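Local coordinates for lipoprotein (Mycoplasma mycoides subsp. capri, PDB 7ADK) that is probably a membrane-attached lipoprotein peptidase of the PA clan, the group of chymotrypsin-like proteases, and so is likely to cleave a protein substrate, at residues Glu291-Ala296 against Met459-Leu464; Tyr626-Ser631 against Gly694-Tyr699; Trp427-Leu432 against Ser837-Asn842; Arg790-Asp795 against Phe853-Gly858; Phe159-Gly164 against Ser252-Tyr257. All blocks are in the same frame, centred on the assembly; numbering follows the deposited sequence.

Contact 1 (Glu291-Ala296 against Met459-Leu464); sequences EYKTSA and MVSFSL
Tyr292 and Phe462 sit opposite each other on antiparallel strands 289-293 and 461-467, with their side chains alongside and pointing the same way. Their planes are 14° from parallel, yet the rings are displaced in their planes by so much (centroids 5.6 Å) that little of one lies over the other, and contact is made where Tyr292 CE1 reaches Phe462 CD1 at 3.4 Å. Met459 arrives obliquely at the neighbouring part of the tyrosine. The bend at the end of its chain (chi3 -58°) brings the methyl CE to 3.4 Å from Tyr292 CD1, while SD lies 4.9 Å from the ring centroid, a Met-aromatic contact. Val503 of strand 503-507 touches both rings, on the buried face of the sheet. Glu291, Lys293, Ser461 and Ser463 line the other face, and the polar ends of three of them find partners beyond this pair: Glu291 with Lys488, Ser463 with Thr490, Lys293 with Gln419. Backbone bonds close the ladder: Lys293 N to Ser461 O (3.0 Å, 174°), Val460 N to Lys293 O (2.8 Å) and Ser463 N to Glu291 O (3.1 Å). The chemistry is thus two-sided, with aromatic and sulfur packing inward and charged and hydroxyl groups on the other face.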
# COMPACT_ATOMS: atom_id res chain seq x y z
N GLU B 291 4.69 19.59 -6.53
CA GLU B 291 5.45 19.17 -7.71
C GLU B 291 5.78 20.39 -8.58
O GLU B 291 4.92 21.22 -8.85
CB GLU B 291 4.65 18.15 -8.54
CG GLU B 291 4.24 16.84 -7.83
CD GLU B 291 2.73 16.74 -7.51
OE1 GLU B 291 2.18 17.62 -6.82
OE2 GLU B 291 2.07 15.76 -7.95
N TYR B 292 7.02 20.46 -9.08
CA TYR B 292 7.44 21.37 -10.13
C TYR B 292 7.96 20.57 -11.33
O TYR B 292 8.92 19.82 -11.17
CB TYR B 292 8.55 22.30 -9.63
CG TYR B 292 8.17 23.18 -8.46
CD1 TYR B 292 7.22 24.18 -8.67
CD2 TYR B 292 8.74 22.99 -7.19
CE1 TYR B 292 6.84 25.04 -7.63
CE2 TYR B 292 8.32 23.82 -6.13
CZ TYR B 292 7.38 24.84 -6.34
OH TYR B 292 6.91 25.58 -5.32
N LYS B 293 7.35 20.72 -12.51
CA LYS B 293 7.71 19.92 -13.69
C LYS B 293 8.47 20.77 -14.70
O LYS B 293 8.03 21.86 -15.07
CB LYS B 293 6.43 19.27 -14.24
CG LYS B 293 6.71 17.84 -14.73
CD LYS B 293 5.46 17.15 -15.29
CE LYS B 293 5.71 15.65 -15.52
NZ LYS B 293 4.71 15.04 -16.43
N THR B 294 9.64 20.32 -15.13
CA THR B 294 10.61 21.09 -15.94
C THR B 294 10.64 20.74 -17.43
O THR B 294 11.21 21.49 -18.21
CB THR B 294 12.03 20.93 -15.37
OG1 THR B 294 12.31 19.56 -15.21
CG2 THR B 294 12.19 21.62 -14.03
N SER B 295 10.02 19.63 -17.84
CA SER B 295 10.06 19.11 -19.23
C SER B 295 11.46 18.77 -19.78
O SER B 295 11.73 18.97 -20.96
CB SER B 295 9.27 19.99 -20.21
OG SER B 295 9.04 19.33 -21.43
N ALA B 296 12.33 18.24 -18.93
CA ALA B 296 13.67 17.77 -19.24
C ALA B 296 14.04 16.57 -18.34
O ALA B 296 13.20 16.11 -17.57
CB ALA B 296 14.61 18.94 -19.09
N MET B 459 9.92 25.93 -16.46
CA MET B 459 8.89 25.10 -15.83
C MET B 459 7.58 25.05 -16.63
O MET B 459 7.06 26.08 -17.04
CB MET B 459 8.67 25.59 -14.40
CG MET B 459 7.81 24.67 -13.56
SD MET B 459 7.15 25.46 -12.09
CE MET B 459 8.64 25.96 -11.26
N VAL B 460 7.01 23.85 -16.81
CA VAL B 460 5.78 23.62 -17.58
C VAL B 460 4.53 23.51 -16.72
O VAL B 460 3.45 23.84 -17.20
CB VAL B 460 5.91 22.41 -18.53
CG1 VAL B 460 6.96 22.69 -19.59
CG2 VAL B 460 6.20 21.09 -17.85
N SER B 461 4.64 23.06 -15.47
CA SER B 461 3.52 23.02 -14.52
C SER B 461 3.95 22.99 -13.06
O SER B 461 5.07 22.60 -12.73
CB SER B 461 2.56 21.86 -14.82
OG SER B 461 3.23 20.63 -14.64
N PHE B 462 3.06 23.45 -12.19
CA PHE B 462 3.16 23.53 -10.73
C PHE B 462 1.90 22.93 -10.15
O PHE B 462 0.82 23.17 -10.67
CB PHE B 462 3.35 25.01 -10.35
CG PHE B 462 2.89 25.42 -8.97
CD1 PHE B 462 3.48 24.83 -7.84
CD2 PHE B 462 1.85 26.37 -8.82
CE1 PHE B 462 3.04 25.21 -6.56
CE2 PHE B 462 1.45 26.78 -7.53
CZ PHE B 462 2.05 26.20 -6.41
N SER B 463 1.99 22.15 -9.08
CA SER B 463 0.80 21.56 -8.47
C SER B 463 0.85 21.50 -6.94
O SER B 463 1.93 21.46 -6.37
CB SER B 463 0.54 20.18 -9.08
OG SER B 463 -0.75 19.73 -8.78
N LEU B 464 -0.32 21.48 -6.31
CA LEU B 464 -0.54 21.39 -4.86
C LEU B 464 -1.52 20.24 -4.61
O LEU B 464 -2.69 20.38 -4.93
CB LEU B 464 -1.15 22.73 -4.41
CG LEU B 464 -0.28 23.97 -4.60
CD1 LEU B 464 -1.14 25.22 -4.45
CD2 LEU B 464 0.85 24.06 -3.60

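Contact 2 (Tyr626-Ser631 against Gly694-Tyr699); sequences YNDLDS and GNFFSY
A lone antiparallel beta bridge, Ser631 with Asn695, ties two otherwise irregular loops together beside strand 761-765 in the peptidase fold. It is a hydrogen-bonded pair. Ser631 N gives Asn695 O a bond of 2.8 Å, whereas the return bond from Asn695 N to Ser631 O is weak at 3.3 Å. Ser631 O is also approached by Gly694 CA in a CA-H...O contact at 3.5 Å, which puts the glycine backbone directly against segment 626-631. One residue earlier, Asp630 reaches across with its carboxylate. With CG beside its own backbone N (chi1 -71°), OD1 comes to 2.9 Å from Gly694 N, a weak, bent bond of 140°. Its other oxygen, OD2, makes salt bridges with Arg274 and Lys693, so this buried acid is held by two cations besides the backbone N-H, which would probably stabilise its negative charge. Lys693, adjacent to Gly694, also donates to the carbonyls of Tyr626 and Asp628 and so draws the 626-631 loop round its ammonium group. Asp630 O is bonded by Thr765, which links the bridge to strand 761-765. The ring of Phe696 reaches back to the first loop: Asp628 CB meets its CE1 at 4.0 Å, and Leu629 O lies at the ring edge, near its plane, 3.4 Å from Phe696 CE1.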
# COMPACT_ATOMS: atom_id res chain seq x y z
N TYR B 626 1.34 12.97 30.21
CA TYR B 626 0.44 13.81 29.39
C TYR B 626 1.03 15.20 29.12
O TYR B 626 0.91 15.72 28.02
CB TYR B 626 -0.90 14.00 30.10
CG TYR B 626 -1.79 12.78 30.28
CD1 TYR B 626 -2.18 12.01 29.17
CD2 TYR B 626 -2.34 12.50 31.54
CE1 TYR B 626 -3.12 10.98 29.32
CE2 TYR B 626 -3.27 11.46 31.70
CZ TYR B 626 -3.66 10.69 30.59
OH TYR B 626 -4.54 9.67 30.74
N ASN B 627 1.66 15.80 30.13
CA ASN B 627 2.14 17.18 30.13
C ASN B 627 3.52 17.36 29.48
O ASN B 627 4.03 18.48 29.46
CB ASN B 627 2.11 17.72 31.56
CG ASN B 627 0.84 17.38 32.31
OD1 ASN B 627 0.64 16.24 32.72
ND2 ASN B 627 -0.05 18.30 32.50
N ASP B 628 4.13 16.30 28.95
CA ASP B 628 5.28 16.44 28.06
C ASP B 628 4.86 17.23 26.81
O ASP B 628 3.78 17.01 26.26
CB ASP B 628 5.83 15.07 27.63
CG ASP B 628 6.53 14.25 28.71
OD1 ASP B 628 7.01 14.81 29.71
OD2 ASP B 628 6.64 13.02 28.55
N LEU B 629 5.73 18.12 26.32
CA LEU B 629 5.64 18.61 24.96
C LEU B 629 5.99 17.48 23.98
O LEU B 629 6.72 16.55 24.29
CB LEU B 629 6.52 19.85 24.76
CG LEU B 629 5.73 21.17 24.85
CD1 LEU B 629 5.14 21.41 26.23
CD2 LEU B 629 6.61 22.34 24.49
N ASP B 630 5.36 17.60 22.83
CA ASP B 630 5.29 16.64 21.75
C ASP B 630 6.03 17.21 20.55
O ASP B 630 5.99 18.41 20.32
CB ASP B 630 3.83 16.46 21.36
CG ASP B 630 2.99 15.72 22.39
OD1 ASP B 630 3.39 14.61 22.77
OD2 ASP B 630 1.88 16.18 22.75
N SER B 631 6.63 16.38 19.73
CA SER B 631 6.92 16.77 18.36
C SER B 631 5.85 16.18 17.44
O SER B 631 5.60 14.98 17.43
CB SER B 631 8.32 16.37 17.94
OG SER B 631 9.31 16.97 18.75
N GLY B 694 2.36 13.26 20.46
CA GLY B 694 3.43 13.13 19.47
C GLY B 694 4.50 12.12 19.90
O GLY B 694 4.28 11.28 20.77
N ASN B 695 5.67 12.21 19.28
CA ASN B 695 6.88 11.55 19.74
C ASN B 695 7.99 12.59 19.97
O ASN B 695 7.71 13.79 20.01
CB ASN B 695 7.23 10.37 18.80
CG ASN B 695 6.21 9.25 18.81
OD1 ASN B 695 5.84 8.72 17.78
ND2 ASN B 695 5.67 8.83 19.93
N PHE B 696 9.21 12.14 20.21
CA PHE B 696 10.24 12.94 20.88
C PHE B 696 11.56 12.95 20.10
O PHE B 696 11.60 12.67 18.90
CB PHE B 696 10.39 12.40 22.31
CG PHE B 696 9.09 12.24 23.07
CD1 PHE B 696 8.51 13.35 23.70
CD2 PHE B 696 8.44 10.99 23.12
CE1 PHE B 696 7.28 13.22 24.36
CE2 PHE B 696 7.21 10.86 23.79
CZ PHE B 696 6.63 11.98 24.40
N PHE B 697 12.64 13.30 20.78
CA PHE B 697 14.01 13.23 20.27
C PHE B 697 14.60 11.80 20.23
O PHE B 697 14.28 10.94 21.04
CB PHE B 697 14.87 14.16 21.11
CG PHE B 697 14.40 15.60 21.20
CD1 PHE B 697 14.18 16.36 20.04
CD2 PHE B 697 14.22 16.20 22.46
CE1 PHE B 697 13.78 17.70 20.13
CE2 PHE B 697 13.88 17.56 22.55
CZ PHE B 697 13.65 18.29 21.38
N SER B 698 15.48 11.56 19.27
CA SER B 698 16.15 10.30 19.00
C SER B 698 17.41 10.09 19.86
O SER B 698 18.24 10.98 19.99
CB SER B 698 16.54 10.29 17.53
OG SER B 698 17.06 9.05 17.15
N TYR B 699 17.60 8.89 20.40
CA TYR B 699 18.82 8.48 21.12
C TYR B 699 19.88 7.94 20.13
O TYR B 699 20.60 6.99 20.43
CB TYR B 699 18.46 7.50 22.27
CG TYR B 699 17.76 8.05 23.50
CD1 TYR B 699 16.52 8.72 23.40
CD2 TYR B 699 18.31 7.84 24.78
CE1 TYR B 699 15.86 9.19 24.55
CE2 TYR B 699 17.65 8.29 25.94
CZ TYR B 699 16.42 8.97 25.83
OH TYR B 699 15.76 9.36 26.94

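Contact 3 (Trp427-Leu432 against Ser837-Asn842); sequences WIMDYL and SALFQN
The carboxylate of Asp430 binds the turn at Ser837-Phe840 from a classic beta bulge, in which Met429 and Asp430 of strand 421-433 both face Tyr444. With CG swung opposite the backbone N (chi1 -166°), the acid divides its oxygens between two sets of donors. Ser837 OG donates to Asp430 OD2 at 2.7 Å, on the syn side and somewhat out of the carboxylate plane. Leu839 N donates to OD1 at 3.0 Å, coming from above that plane, and a weak bond from Tyr431 N reaches the same oxygen. OD2 has a further partner in the hydroxyl of Tyr824, at the start of helix 824-831, so this buried group is gripped from strand, turn and helix together. Next to it, Ala838 N donates to Tyr431 O at 3.0 Å. The turn is closed on itself by Ser837 N to Phe840 O, and Gln841 NE2 bonds back to Ala838 O across the bend.

Packing fills in around these bonds. Leu839 lies against the bulge, its CG 3.8 Å from Met429 O and its CD1 4.0 Å from Asp430 CB. Met828 of helix 824-831 touches Asp430, Leu432 and Ser837. Tyr431 CG sits between its backbone N and carbonyl carbon (chi1 56°), which brings one ring face up to Ala838. There Ala838 CB makes a CH-pi contact, sitting 3.6 Å from the ring centroid and only 6° off the normal.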
# COMPACT_ATOMS: atom_id res chain seq x y z
N TRP B 427 4.33 23.79 4.20
CA TRP B 427 3.19 24.23 4.99
C TRP B 427 2.86 25.68 4.70
O TRP B 427 3.73 26.49 4.37
CB TRP B 427 3.46 24.03 6.47
CG TRP B 427 4.57 24.85 7.03
CD1 TRP B 427 4.43 26.03 7.67
CD2 TRP B 427 6.00 24.60 6.97
NE1 TRP B 427 5.66 26.53 8.00
CE2 TRP B 427 6.67 25.69 7.60
CE3 TRP B 427 6.80 23.56 6.46
CZ2 TRP B 427 8.06 25.78 7.71
CZ3 TRP B 427 8.19 23.63 6.58
CH2 TRP B 427 8.82 24.73 7.21
N ILE B 428 1.59 26.01 4.79
CA ILE B 428 1.11 27.38 4.77
C ILE B 428 1.57 28.06 6.07
O ILE B 428 1.29 27.57 7.16
CB ILE B 428 -0.42 27.36 4.53
CG1 ILE B 428 -0.93 28.67 3.92
CG2 ILE B 428 -1.26 26.96 5.75
CD1 ILE B 428 -2.29 28.45 3.26
N MET B 429 2.29 29.18 5.97
CA MET B 429 2.72 29.93 7.15
C MET B 429 2.09 31.31 7.25
O MET B 429 1.76 31.74 8.35
CB MET B 429 4.24 29.94 7.26
CG MET B 429 4.98 30.89 6.32
SD MET B 429 6.63 31.35 6.90
CE MET B 429 7.50 29.83 6.54
N ASP B 430 1.87 32.01 6.14
CA ASP B 430 1.49 33.42 6.16
C ASP B 430 0.69 33.83 4.91
O ASP B 430 0.68 33.13 3.90
CB ASP B 430 2.77 34.25 6.35
CG ASP B 430 2.54 35.71 6.74
OD1 ASP B 430 1.45 36.04 7.23
OD2 ASP B 430 3.46 36.53 6.55
N TYR B 431 0.04 34.98 4.98
CA TYR B 431 -0.52 35.68 3.82
C TYR B 431 -0.41 37.20 3.98
O TYR B 431 -0.58 37.75 5.06
CB TYR B 431 -1.96 35.25 3.54
CG TYR B 431 -2.97 35.38 4.66
CD1 TYR B 431 -3.58 36.62 4.95
CD2 TYR B 431 -3.37 34.24 5.37
CE1 TYR B 431 -4.59 36.70 5.92
CE2 TYR B 431 -4.36 34.31 6.35
CZ TYR B 431 -4.98 35.54 6.62
OH TYR B 431 -5.93 35.61 7.58
N LEU B 432 -0.17 37.89 2.87
CA LEU B 432 -0.14 39.35 2.81
C LEU B 432 -1.56 39.87 3.01
O LEU B 432 -2.49 39.34 2.40
CB LEU B 432 0.46 39.75 1.45
CG LEU B 432 0.57 41.24 1.17
CD1 LEU B 432 1.56 41.95 2.09
CD2 LEU B 432 1.05 41.44 -0.25
N SER B 837 0.47 41.57 7.55
CA SER B 837 0.56 40.14 7.23
C SER B 837 -0.14 39.31 8.31
O SER B 837 -0.30 39.80 9.42
CB SER B 837 2.03 39.71 7.17
OG SER B 837 2.27 38.91 6.05
N ALA B 838 -0.52 38.06 8.06
CA ALA B 838 -1.15 37.22 9.08
C ALA B 838 -0.23 36.92 10.29
O ALA B 838 -0.71 36.89 11.42
CB ALA B 838 -1.66 35.94 8.43
N LEU B 839 1.08 36.74 10.09
CA LEU B 839 2.08 36.69 11.17
C LEU B 839 2.48 38.07 11.74
O LEU B 839 2.96 38.15 12.86
CB LEU B 839 3.36 35.99 10.67
CG LEU B 839 3.25 34.48 10.46
CD1 LEU B 839 4.57 33.95 9.93
CD2 LEU B 839 2.95 33.73 11.74
N PHE B 840 2.31 39.14 10.97
CA PHE B 840 2.84 40.47 11.23
C PHE B 840 1.72 41.51 11.16
O PHE B 840 1.71 42.38 10.29
CB PHE B 840 4.04 40.75 10.30
CG PHE B 840 5.20 39.78 10.48
CD1 PHE B 840 6.08 39.95 11.57
CD2 PHE B 840 5.40 38.70 9.61
CE1 PHE B 840 7.12 39.04 11.79
CE2 PHE B 840 6.45 37.79 9.83
CZ PHE B 840 7.30 37.95 10.92
N GLN B 841 0.72 41.40 12.03
CA GLN B 841 -0.53 42.17 11.93
C GLN B 841 -0.37 43.66 12.30
O GLN B 841 -1.20 44.48 11.93
CB GLN B 841 -1.62 41.52 12.78
CG GLN B 841 -1.99 40.13 12.26
CD GLN B 841 -2.92 39.38 13.18
OE1 GLN B 841 -3.87 39.90 13.75
NE2 GLN B 841 -2.70 38.10 13.37
N ASN B 842 0.72 44.01 12.98
CA ASN B 842 1.18 45.38 13.20
C ASN B 842 2.21 45.87 12.14
O ASN B 842 2.69 47.00 12.24
CB ASN B 842 1.72 45.50 14.64
CG ASN B 842 0.68 45.22 15.71
OD1 ASN B 842 0.30 44.08 15.95
ND2 ASN B 842 0.19 46.22 16.39

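Contact 4 (Arg790-Asp795 against Phe853-Gly858); sequences RSDGYD and FKFNNG
The guanidinium of Arg790 lies flat on the ring of Phe855, with planes 4° apart and centres separated by 3.9 Å. Phe855 CZ lies over the middle of the guanidinium face, while on the ring side Arg790 NH2 is offset toward the rim, 3.4 Å from Phe855 CE1. The two side chains come from opposite directions, and the arginine chain, extended from CG to NE, reaches from strand 783-792 to the C-terminal segment 853-858. Backbone carbonyls occupy the guanidinium edge. Arg790 NH1 donates to Phe853 O at 2.9 Å, the oxygen lying a little out of the guanidinium plane, while NH2 makes weak bonds to the same oxygen and to Lys854 O, the latter at 3.0 Å. NH1 also lies near the plane of the Phe853 ring, at its edge, 3.8 Å from Phe853 CD1. Phe853 in turn stacks on Tyr812. Asp809 of the neighbouring strand 807-809 completes the site with a salt bridge to NH1, and Ser597 O accepts a weak bond from NE.

Beyond the arginine, Phe855 CE1 meets Ser791 O at 3.4 Å, and the ring also packs on Gln807 and Asp809. Ser791 turns the other way: its OG accepts from Gly793 N at 3.0 Å in an ST turn. One cation therefore serves three kinds of partner at once: a pi face in a cation-pi stack, backbone carbonyls at its edge, and an aspartate. With rotation of the guanidinium restricted by all three, the C-terminal segment is held to strand 783-792 of the mixed sheet by directional bonds as well as by packing.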
# COMPACT_ATOMS: atom_id res chain seq x y z
N ARG B 790 14.96 29.02 15.17
CA ARG B 790 15.45 29.88 16.23
C ARG B 790 16.55 29.17 17.00
O ARG B 790 16.45 27.98 17.27
CB ARG B 790 14.27 30.28 17.12
CG ARG B 790 14.62 31.37 18.11
CD ARG B 790 13.41 31.78 18.92
NE ARG B 790 13.76 32.71 19.99
CZ ARG B 790 13.82 34.02 19.93
NH1 ARG B 790 13.60 34.69 18.84
NH2 ARG B 790 14.10 34.71 20.98
N SER B 791 17.58 29.92 17.36
CA SER B 791 18.66 29.49 18.22
C SER B 791 18.96 30.59 19.22
O SER B 791 19.19 31.74 18.87
CB SER B 791 19.90 29.11 17.42
OG SER B 791 21.00 28.85 18.23
N ASP B 792 19.03 30.21 20.49
CA ASP B 792 19.53 31.01 21.60
C ASP B 792 21.05 31.20 21.58
O ASP B 792 21.62 31.97 22.35
CB ASP B 792 19.10 30.26 22.85
CG ASP B 792 19.24 31.00 24.17
OD1 ASP B 792 19.39 30.32 25.21
OD2 ASP B 792 19.12 32.24 24.17
N GLY B 793 21.72 30.47 20.68
CA GLY B 793 23.16 30.28 20.66
C GLY B 793 23.59 29.31 21.75
O GLY B 793 22.81 28.87 22.59
N TYR B 794 24.87 28.96 21.71
CA TYR B 794 25.54 28.13 22.70
C TYR B 794 27.01 28.51 22.72
O TYR B 794 27.58 28.81 21.66
CB TYR B 794 25.36 26.64 22.39
CG TYR B 794 25.71 25.76 23.56
CD1 TYR B 794 24.73 25.47 24.52
CD2 TYR B 794 27.01 25.23 23.70
CE1 TYR B 794 25.04 24.63 25.61
CE2 TYR B 794 27.33 24.43 24.81
CZ TYR B 794 26.34 24.12 25.76
OH TYR B 794 26.63 23.36 26.84
N ASP B 795 27.64 28.51 23.89
CA ASP B 795 29.04 28.87 24.07
C ASP B 795 29.85 27.65 24.50
O ASP B 795 29.50 26.99 25.48
CB ASP B 795 29.11 30.03 25.08
CG ASP B 795 30.50 30.64 25.25
OD1 ASP B 795 31.52 29.99 24.93
OD2 ASP B 795 30.58 31.80 25.70
N PHE B 853 9.87 37.21 21.19
CA PHE B 853 10.91 36.84 20.22
C PHE B 853 12.18 37.70 20.28
O PHE B 853 13.12 37.45 19.51
CB PHE B 853 10.31 36.78 18.82
CG PHE B 853 9.36 35.62 18.63
CD1 PHE B 853 9.84 34.34 18.33
CD2 PHE B 853 7.98 35.81 18.77
CE1 PHE B 853 8.96 33.27 18.15
CE2 PHE B 853 7.09 34.75 18.58
CZ PHE B 853 7.58 33.48 18.26
N LYS B 854 12.28 38.67 21.19
CA LYS B 854 13.54 39.36 21.50
C LYS B 854 14.55 38.41 22.17
O LYS B 854 14.20 37.31 22.57
CB LYS B 854 13.28 40.59 22.37
CG LYS B 854 12.49 41.69 21.64
CD LYS B 854 12.25 42.86 22.60
CE LYS B 854 11.27 43.90 22.04
NZ LYS B 854 11.82 44.73 20.99
N PHE B 855 15.80 38.83 22.29
CA PHE B 855 16.88 38.09 22.95
C PHE B 855 17.55 38.94 24.04
O PHE B 855 17.59 40.16 23.95
CB PHE B 855 17.93 37.68 21.92
CG PHE B 855 17.56 36.63 20.91
CD1 PHE B 855 17.65 35.27 21.23
CD2 PHE B 855 17.21 37.01 19.60
CE1 PHE B 855 17.40 34.30 20.25
CE2 PHE B 855 16.97 36.04 18.63
CZ PHE B 855 17.07 34.69 18.95
N ASN B 856 18.16 38.26 25.02
CA ASN B 856 19.03 38.77 26.09
C ASN B 856 18.38 39.74 27.11
O ASN B 856 18.55 39.52 28.31
CB ASN B 856 20.34 39.34 25.50
CG ASN B 856 21.20 38.27 24.84
OD1 ASN B 856 21.29 38.15 23.62
ND2 ASN B 856 21.82 37.43 25.62
N ASN B 857 17.62 40.76 26.68
CA ASN B 857 16.82 41.57 27.61
C ASN B 857 15.58 40.79 28.08
O ASN B 857 15.22 40.84 29.25
CB ASN B 857 16.51 42.95 27.02
CG ASN B 857 15.44 43.01 25.93
OD1 ASN B 857 15.25 42.10 25.13
ND2 ASN B 857 14.70 44.08 25.87
N GLY B 858 14.98 39.99 27.19
CA GLY B 858 14.09 38.88 27.52
C GLY B 858 14.84 37.55 27.47
O GLY B 858 15.21 37.09 26.40

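Contact 5 (Phe159-Gly164 against Ser252-Tyr257); sequences FAYFGG and SGLKIY
The 3-10 turn 160-162 faces the loop 252-257, where the CA atoms of Tyr161 and Gly253 are 7.6 Å apart, the latter residue being the centre of an inverse gamma turn. The side chains meet by apolar contact. Leu254 sends CD1 to the edge of the Phe162 ring, 3.4 Å from Phe162 CZ and near the ring plane, the two side chains crossing at about a right angle. Tyr161 crosses Leu254 in the same manner, with its CE2 4.0 Å from the same methyl. Tyr161, its CG trans to N (chi1 177°), turns one ring face to Gly253 O, and its hydroxyl is hydrogen-bonded to Asp183. Tyr257 offers its edge to Phe162, with CE1 at 3.8 Å from Phe162 CZ. Tyr168 and Tyr171 of helix 165-173 meet Phe162 edge-to-face, so the phenylalanine is the hub of a small aromatic cluster. Tyr257 also packs against a basic side chain of another protein chain. In the backbone, Phe159 O accepts from both Phe162 N and Gly164 N, tightening the turn that leads to Gly164. The arrangement is that of a 3-10 turn running into the N-cap of a helix, here helix 165-173, with its aromatic side chains packed against loop 252-257.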
# COMPACT_ATOMS: atom_id res chain seq x y z
N PHE B 159 16.38 -6.86 26.69
CA PHE B 159 17.34 -6.19 27.58
C PHE B 159 18.82 -6.57 27.36
O PHE B 159 19.67 -6.13 28.13
CB PHE B 159 16.90 -6.36 29.04
CG PHE B 159 15.47 -5.96 29.36
CD1 PHE B 159 15.04 -4.64 29.15
CD2 PHE B 159 14.59 -6.90 29.92
CE1 PHE B 159 13.74 -4.26 29.51
CE2 PHE B 159 13.29 -6.52 30.28
CZ PHE B 159 12.86 -5.20 30.07
N ALA B 160 19.15 -7.35 26.34
CA ALA B 160 20.49 -7.87 26.07
C ALA B 160 21.54 -6.77 25.84
O ALA B 160 22.65 -6.85 26.38
CB ALA B 160 20.39 -8.82 24.88
N TYR B 161 21.18 -5.68 25.16
CA TYR B 161 21.99 -4.47 25.03
C TYR B 161 22.33 -3.80 26.37
O TYR B 161 23.38 -3.17 26.51
CB TYR B 161 21.22 -3.52 24.11
CG TYR B 161 21.89 -2.18 23.90
CD1 TYR B 161 22.88 -2.03 22.91
CD2 TYR B 161 21.55 -1.11 24.74
CE1 TYR B 161 23.51 -0.79 22.75
CE2 TYR B 161 22.20 0.12 24.59
CZ TYR B 161 23.18 0.28 23.59
OH TYR B 161 23.80 1.47 23.44
N PHE B 162 21.48 -3.96 27.38
CA PHE B 162 21.67 -3.48 28.75
C PHE B 162 22.27 -4.52 29.70
O PHE B 162 22.53 -4.22 30.86
CB PHE B 162 20.35 -2.97 29.31
CG PHE B 162 19.66 -1.95 28.46
CD1 PHE B 162 20.08 -0.61 28.51
CD2 PHE B 162 18.64 -2.33 27.58
CE1 PHE B 162 19.47 0.34 27.69
CE2 PHE B 162 18.05 -1.39 26.75
CZ PHE B 162 18.45 -0.06 26.82
N GLY B 163 22.49 -5.76 29.25
CA GLY B 163 22.97 -6.85 30.10
C GLY B 163 21.90 -7.55 30.95
O GLY B 163 22.24 -8.17 31.96
N GLY B 164 20.63 -7.47 30.56
CA GLY B 164 19.48 -8.08 31.24
C GLY B 164 18.63 -7.07 32.01
O GLY B 164 18.95 -5.89 32.08
N SER B 252 20.59 3.03 16.22
CA SER B 252 20.55 2.98 17.70
C SER B 252 19.50 2.01 18.27
O SER B 252 18.29 2.23 18.12
CB SER B 252 20.33 4.36 18.32
OG SER B 252 20.05 4.28 19.70
N GLY B 253 19.95 0.95 18.94
CA GLY B 253 19.14 -0.14 19.48
C GLY B 253 18.50 0.15 20.84
O GLY B 253 18.58 -0.67 21.75
N LEU B 254 17.90 1.34 20.98
CA LEU B 254 17.38 1.86 22.25
C LEU B 254 16.16 2.78 22.13
O LEU B 254 15.33 2.83 23.04
CB LEU B 254 18.52 2.55 22.98
CG LEU B 254 18.17 3.00 24.40
CD1 LEU B 254 19.37 2.84 25.29
CD2 LEU B 254 17.74 4.45 24.50
N LYS B 255 16.00 3.54 21.04
CA LYS B 255 14.85 4.47 20.89
C LYS B 255 13.51 3.78 20.61
O LYS B 255 12.55 4.42 20.19
CB LYS B 255 15.18 5.57 19.87
CG LYS B 255 15.25 5.05 18.44
CD LYS B 255 15.51 6.18 17.46
CE LYS B 255 15.76 5.70 16.02
NZ LYS B 255 17.15 5.18 15.84
N ILE B 256 13.45 2.46 20.78
CA ILE B 256 12.45 1.59 20.18
C ILE B 256 11.73 0.78 21.27
O ILE B 256 10.59 1.10 21.59
CB ILE B 256 13.08 0.75 19.03
CG1 ILE B 256 13.83 1.65 18.03
CG2 ILE B 256 11.98 -0.04 18.31
CD1 ILE B 256 14.50 0.97 16.84
N TYR B 257 12.36 -0.25 21.85
CA TYR B 257 11.77 -1.17 22.83
C TYR B 257 10.48 -1.90 22.39
O TYR B 257 9.86 -2.63 23.16
CB TYR B 257 11.55 -0.48 24.18
CG TYR B 257 12.70 0.33 24.75
CD1 TYR B 257 13.83 -0.31 25.27
CD2 TYR B 257 12.55 1.72 24.88
CE1 TYR B 257 14.81 0.43 25.93
CE2 TYR B 257 13.55 2.47 25.54
CZ TYR B 257 14.68 1.83 26.07
OH TYR B 257 15.65 2.55 26.67

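Contacts 1 and 3 reach the same antiparallel sheet through neighbouring strands 289-293 and 421-433, with centres about 26 Å apart, and their segments alternate along the chain. Contacts 3 and 4 also alternate, about 23 Å between centres; each brings part of the C-terminal region onto a sheet, contact 4 onto strand 783-792 of the mixed sheet. Contact 2 falls within the long span that contact 3 closes. Contact 5 comes first in sequence and touches contact 2, where Tyr699 O and Ser252 OG are probably hydrogen-bonded and Tyr699 packs on Leu254. The N-terminal helical region thus rests on loops of the peptidase fold, while the C-terminal tail is fastened to both sheets.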